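Local coordinates for uncharacterized protein (Chaetomium thermophilum, PDB 3LPZ) that is the fungal Get4, an alpha-solenoid protein that probably binds Get5 and takes part in tail-anchored protein targeting in the Get pathway, at residues A[173-178]-A[214-219]; A[179-182]-A[188-191]. All blocks are in the same frame, centred on the assembly; numbering follows the deposited sequence.

Contact 1: residues A[173-178]-A[214-219]; sequences MEYEWY and TSALVE
The ring of Tyr175 carries the methyl of Ala216 over one face, while Leu217 CD1 lies at its edge, in the ring plane. The methyl makes a CH-pi contact: Ala216 CB stands 3.9 Å from the centroid of the Tyr175 ring, only 13° off the ring normal and shifted a little toward the rim. The far end of the same ring rests on backbone, with Tyr175 CE1 3.5 Å from Leu217 CA. Tyr178 offers its own rim to the neighbouring aromatic, for Tyr175 CZ sits at the edge of the Tyr178 ring, near its plane. Two successive turns of helix 166-179 thus present two tyrosines to helix 203-220, the first and third members of three helices that follow one another in the alpha-solenoid. Their short segments run 41° apart in direction, with axes 10.2 Å from each other at closest approach. With CG anti to the backbone N (chi1 -165°), Tyr175 reaches out across this gap, and its hydroxyl arrives near the C-terminal end of helix 203-220, where it hydrogen-bonds Asp220. A second apolar contact, aliphatic on aromatic, adds to it: Leu217 CB is 3.9 Å from Tyr175 CE1. Farther along the leucine, Leu217 CD1 touches Tyr178 CE2 at 3.9 Å, the two side chains crossing at about a right angle. The Tyr178 hydroxyl is held by the carbonyl oxygen of Ser183, in the loop ahead of helix 186-199. Leu217 also packs against Leu245 of helix 243-256, which carries the apolar contact on to the next helix of the stack.

Contact 2: residues A[179-182]-A[188-191]; sequences KQDE and LYCA
Asp181 and Tyr189 bring their backbones no nearer than 9.6 Å between CA atoms, so the ring and the carboxylate have to span the gap between an irregular link and the helix after it. The setting is a short loop joining two consecutive helices of the alpha-solenoid: the segment 179-182 lies at the loop that follows helix 166-179, and Tyr189 stands on the first turn of helix 186-199. Its phenol donates a short hydrogen bond, Tyr189 OH to Asp181 OD2 at 2.5 Å. The acceptor uses its anti lone pair, the one directed away from OD1, and lies at the edge of the ring, in its plane. Carboxylate and ring planes are turned 71° apart, and Asp181 CB lies obliquely beyond the edge, 3.8 Å from Tyr189 CE2. The other carboxylate oxygen is occupied too, and the two bonds together fix the rotation of the group. Replacing the aspartate by an alanine takes away both acceptor oxygens and is likely to leave the Tyr189 hydroxyl and the Glu182 amide without these partners, with the link freer to move. On its way to the loop, the Tyr189 ring meets that of Trp177 and touches Tyr178, both on helix 166-179. The backbone N of Glu182 donates to Asp181 OD1 at 2.7 Å, approaching from the anti side, 21° out of the carboxylate plane, with an angle of 149° at its hydrogen.

Overall arrangement
Contacts 1 and 2 illustrate how a solenoid is built from near neighbours in sequence. Three consecutive helices, 166-179, 186-199 and 203-220, supply them: contact 1 joins the first to the third, and contact 2 fastens the link between the first and second, its segments falling in the chain between those of contact 1. Their centres are about 8 Å apart, each about 18 Å from the centre of the chain and on the same side of it. They also touch directly, since Glu174 CB lies 3.4 Å from Tyr189 O. Helix 166-179 is therefore packed against both successors, a continuity consistent with the extended alpha-helical scaffold of Get4.

Contact 1: residues A[173-178]-A[214-219]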
loop_
_atom_site.group_PDB
_atom_site.type_symbol
_atom_site.label_atom_id
_atom_site.label_comp_id
_atom_site.label_asym_id
_atom_site.label_seq_id
_atom_site.Cartn_x
_atom_site.Cartn_y
_atom_site.Cartn_z
ATOM N N MET A 173 -9.157 -7.882 -2.404
ATOM C CA MET A 173 -9.789 -6.842 -1.586
ATOM C C MET A 173 -10.671 -5.930 -2.456
ATOM O O MET A 173 -11.812 -5.650 -2.103
ATOM C CB MET A 173 -8.742 -6.025 -0.820
ATOM C CG MET A 173 -9.338 -4.950 0.126
ATOM S SD MET A 173 -8.327 -3.446 0.203
ATOM C CE MET A 173 -8.901 -2.705 -1.327
ATOM N N GLU A 174 -10.144 -5.470 -3.581
ATOM C CA GLU A 174 -10.950 -4.673 -4.509
ATOM C C GLU A 174 -12.165 -5.455 -5.002
ATOM O O GLU A 174 -13.233 -4.877 -5.170
ATOM C CB GLU A 174 -10.149 -4.126 -5.707
ATOM C CG GLU A 174 -8.933 -3.184 -5.399
ATOM C CD GLU A 174 -9.268 -1.883 -4.701
ATOM O OE1 GLU A 174 -10.456 -1.491 -4.614
ATOM O OE2 GLU A 174 -8.319 -1.236 -4.217
ATOM N N TYR A 175 -12.004 -6.750 -5.263
ATOM C CA TYR A 175 -13.148 -7.560 -5.658
ATOM C C TYR A 175 -14.199 -7.643 -4.526
ATOM O O TYR A 175 -15.398 -7.531 -4.794
ATOM C CB TYR A 175 -12.757 -8.990 -6.107
ATOM C CG TYR A 175 -13.920 -9.620 -6.819
ATOM C CD1 TYR A 175 -14.204 -9.258 -8.130
ATOM C CD2 TYR A 175 -14.774 -10.510 -6.179
ATOM C CE1 TYR A 175 -15.275 -9.771 -8.809
ATOM C CE2 TYR A 175 -15.891 -11.051 -6.872
ATOM C CZ TYR A 175 -16.125 -10.649 -8.187
ATOM O OH TYR A 175 -17.188 -11.135 -8.915
ATOM N N GLU A 176 -13.763 -7.851 -3.281
ATOM C CA GLU A 176 -14.706 -7.853 -2.128
ATOM C C GLU A 176 -15.437 -6.523 -2.007
ATOM O O GLU A 176 -16.652 -6.468 -1.722
ATOM C CB GLU A 176 -14.003 -8.180 -0.797
ATOM C CG GLU A 176 -13.557 -9.634 -0.670
ATOM C CD GLU A 176 -14.714 -10.643 -0.823
ATOM O OE1 GLU A 176 -15.763 -10.487 -0.149
ATOM O OE2 GLU A 176 -14.576 -11.587 -1.628
ATOM N N TRP A 177 -14.705 -5.442 -2.227
ATOM C CA TRP A 177 -15.305 -4.121 -2.176
ATOM C C TRP A 177 -16.328 -3.933 -3.300
ATOM O O TRP A 177 -17.425 -3.427 -3.074
ATOM C CB TRP A 177 -14.229 -3.055 -2.280
ATOM C CG TRP A 177 -14.500 -1.777 -1.564
ATOM C CD1 TRP A 177 -15.645 -1.415 -0.888
ATOM C CD2 TRP A 177 -13.591 -0.682 -1.438
ATOM N NE1 TRP A 177 -15.496 -0.143 -0.355
ATOM C CE2 TRP A 177 -14.240 0.321 -0.666
ATOM C CE3 TRP A 177 -12.289 -0.442 -1.917
ATOM C CZ2 TRP A 177 -13.624 1.550 -0.355
ATOM C CZ3 TRP A 177 -11.670 0.764 -1.594
ATOM C CH2 TRP A 177 -12.341 1.751 -0.818
ATOM N N TYR A 178 -15.974 -4.361 -4.510
ATOM C CA TYR A 178 -16.890 -4.326 -5.658
ATOM C C TYR A 178 -18.217 -5.060 -5.408
ATOM O O TYR A 178 -19.283 -4.622 -5.862
ATOM C CB TYR A 178 -16.191 -4.941 -6.872
ATOM C CG TYR A 178 -17.138 -5.470 -7.938
ATOM C CD1 TYR A 178 -17.926 -4.598 -8.703
ATOM C CD2 TYR A 178 -17.236 -6.838 -8.193
ATOM C CE1 TYR A 178 -18.767 -5.066 -9.691
ATOM C CE2 TYR A 178 -18.095 -7.328 -9.198
ATOM C CZ TYR A 178 -18.847 -6.429 -9.940
ATOM O OH TYR A 178 -19.706 -6.895 -10.936
ATOM N N THR A 214 -9.965 -10.094 -12.569
ATOM C CA THR A 214 -10.788 -10.624 -13.646
ATOM C C THR A 214 -11.078 -12.128 -13.526
ATOM O O THR A 214 -12.150 -12.547 -13.924
ATOM C CB THR A 214 -10.261 -10.251 -15.054
ATOM O OG1 THR A 214 -8.943 -10.800 -15.260
ATOM C CG2 THR A 214 -10.254 -8.716 -15.213
ATOM N N SER A 215 -10.148 -12.925 -12.975
ATOM C CA SER A 215 -10.471 -14.341 -12.699
ATOM C C SER A 215 -11.581 -14.437 -11.665
ATOM O O SER A 215 -12.440 -15.286 -11.795
ATOM C CB SER A 215 -9.268 -15.133 -12.184
ATOM O OG SER A 215 -8.312 -15.130 -13.208
ATOM N N ALA A 216 -11.543 -13.568 -10.649
ATOM C CA ALA A 216 -12.564 -13.573 -9.598
ATOM C C ALA A 216 -13.925 -13.213 -10.205
ATOM O O ALA A 216 -14.949 -13.860 -9.922
ATOM C CB ALA A 216 -12.177 -12.584 -8.437
ATOM N N LEU A 217 -13.927 -12.185 -11.050
ATOM C CA LEU A 217 -15.145 -11.744 -11.717
ATOM C C LEU A 217 -15.795 -12.891 -12.512
ATOM O O LEU A 217 -17.004 -13.111 -12.424
ATOM C CB LEU A 217 -14.848 -10.541 -12.629
ATOM C CG LEU A 217 -16.034 -9.928 -13.356
ATOM C CD1 LEU A 217 -17.019 -9.296 -12.372
ATOM C CD2 LEU A 217 -15.524 -8.858 -14.340
ATOM N N VAL A 218 -14.996 -13.599 -13.305
ATOM C CA VAL A 218 -15.494 -14.744 -14.083
ATOM C C VAL A 218 -15.999 -15.888 -13.202
ATOM O O VAL A 218 -17.093 -16.420 -13.427
ATOM C CB VAL A 218 -14.396 -15.298 -15.048
ATOM C CG1 VAL A 218 -14.790 -16.675 -15.652
ATOM C CG2 VAL A 218 -14.102 -14.278 -16.130
ATOM N N GLU A 219 -15.221 -16.266 -12.195
ATOM C CA GLU A 219 -15.613 -17.426 -11.405
ATOM C C GLU A 219 -16.881 -17.145 -10.580
ATOM O O GLU A 219 -17.667 -18.068 -10.336
ATOM C CB GLU A 219 -14.431 -17.984 -10.577
ATOM C CG GLU A 219 -14.441 -17.651 -9.117
ATOM C CD GLU A 219 -15.484 -18.428 -8.353
ATOM O OE1 GLU A 219 -15.684 -19.631 -8.674
ATOM O OE2 GLU A 219 -16.121 -17.830 -7.447
#

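Contact 2: residues A[179-182]-A[188-191]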
loop_
_atom_site.group_PDB
_atom_site.type_symbol
_atom_site.label_atom_id
_atom_site.label_comp_id
_atom_site.label_asym_id
_atom_site.label_seq_id
_atom_site.Cartn_x
_atom_site.Cartn_y
_atom_site.Cartn_z
ATOM N N LYS A 179 -18.151 -6.178 -4.695
ATOM C CA LYS A 179 -19.366 -6.978 -4.439
ATOM C C LYS A 179 -20.380 -6.242 -3.546
ATOM O O LYS A 179 -21.550 -6.612 -3.499
ATOM C CB LYS A 179 -18.993 -8.302 -3.801
ATOM C CG LYS A 179 -18.331 -9.244 -4.768
ATOM C CD LYS A 179 -17.812 -10.450 -4.012
ATOM C CE LYS A 179 -18.853 -11.543 -3.989
ATOM N NZ LYS A 179 -18.649 -12.425 -2.804
ATOM N N GLN A 180 -19.920 -5.207 -2.854
ATOM C CA GLN A 180 -20.799 -4.361 -2.061
ATOM C C GLN A 180 -21.396 -3.240 -2.914
ATOM O O GLN A 180 -22.187 -2.445 -2.419
ATOM C CB GLN A 180 -20.048 -3.771 -0.857
ATOM C CG GLN A 180 -19.468 -4.836 0.091
ATOM C CD GLN A 180 -18.614 -4.257 1.205
ATOM O OE1 GLN A 180 -17.923 -4.995 1.916
ATOM N NE2 GLN A 180 -18.629 -2.950 1.348
ATOM N N ASP A 181 -21.041 -3.180 -4.190
ATOM C CA ASP A 181 -21.471 -2.075 -5.057
ATOM C C ASP A 181 -22.277 -2.680 -6.198
ATOM O O ASP A 181 -22.472 -3.894 -6.234
ATOM C CB ASP A 181 -20.219 -1.321 -5.583
ATOM C CG ASP A 181 -20.490 0.142 -5.923
ATOM O OD1 ASP A 181 -21.641 0.473 -6.291
ATOM O OD2 ASP A 181 -19.539 0.969 -5.844
ATOM N N GLU A 182 -22.744 -1.856 -7.133
ATOM C CA GLU A 182 -23.564 -2.358 -8.256
ATOM C C GLU A 182 -22.662 -3.023 -9.293
ATOM O O GLU A 182 -21.491 -2.624 -9.442
ATOM C CB GLU A 182 -24.323 -1.206 -8.903
ATOM C CG GLU A 182 -25.278 -0.495 -7.962
ATOM C CD GLU A 182 -26.040 0.600 -8.670
ATOM O OE1 GLU A 182 -26.741 0.276 -9.634
ATOM O OE2 GLU A 182 -25.922 1.785 -8.282
ATOM N N LEU A 188 -14.185 0.006 -12.206
ATOM C CA LEU A 188 -13.713 0.997 -11.227
ATOM C C LEU A 188 -12.868 0.345 -10.129
ATOM O O LEU A 188 -11.865 0.892 -9.705
ATOM C CB LEU A 188 -14.886 1.758 -10.605
ATOM C CG LEU A 188 -15.510 2.955 -11.351
ATOM C CD1 LEU A 188 -15.441 2.887 -12.864
ATOM C CD2 LEU A 188 -16.951 3.239 -10.819
ATOM N N TYR A 189 -13.284 -0.823 -9.669
ATOM C CA TYR A 189 -12.545 -1.532 -8.640
ATOM C C TYR A 189 -11.334 -2.203 -9.219
ATOM O O TYR A 189 -10.273 -2.231 -8.580
ATOM C CB TYR A 189 -13.447 -2.517 -7.890
ATOM C CG TYR A 189 -14.480 -1.767 -7.062
ATOM C CD1 TYR A 189 -14.154 -1.260 -5.797
ATOM C CD2 TYR A 189 -15.752 -1.484 -7.580
ATOM C CE1 TYR A 189 -15.096 -0.534 -5.045
ATOM C CE2 TYR A 189 -16.690 -0.768 -6.835
ATOM C CZ TYR A 189 -16.352 -0.296 -5.577
ATOM O OH TYR A 189 -17.264 0.422 -4.854
ATOM N N CYS A 190 -11.452 -2.683 -10.452
ATOM C CA CYS A 190 -10.285 -3.232 -11.121
ATOM C C CYS A 190 -9.194 -2.153 -11.253
ATOM O O CYS A 190 -8.017 -2.428 -10.965
ATOM C CB CYS A 190 -10.668 -3.828 -12.491
ATOM S SG CYS A 190 -9.322 -4.735 -13.246
ATOM N N ALA A 191 -9.605 -0.932 -11.633
ATOM C CA ALA A 191 -8.686 0.186 -11.812
ATOM C C ALA A 191 -7.975 0.558 -10.521
ATOM O O ALA A 191 -6.817 0.877 -10.565
ATOM C CB ALA A 191 -9.376 1.400 -12.420
#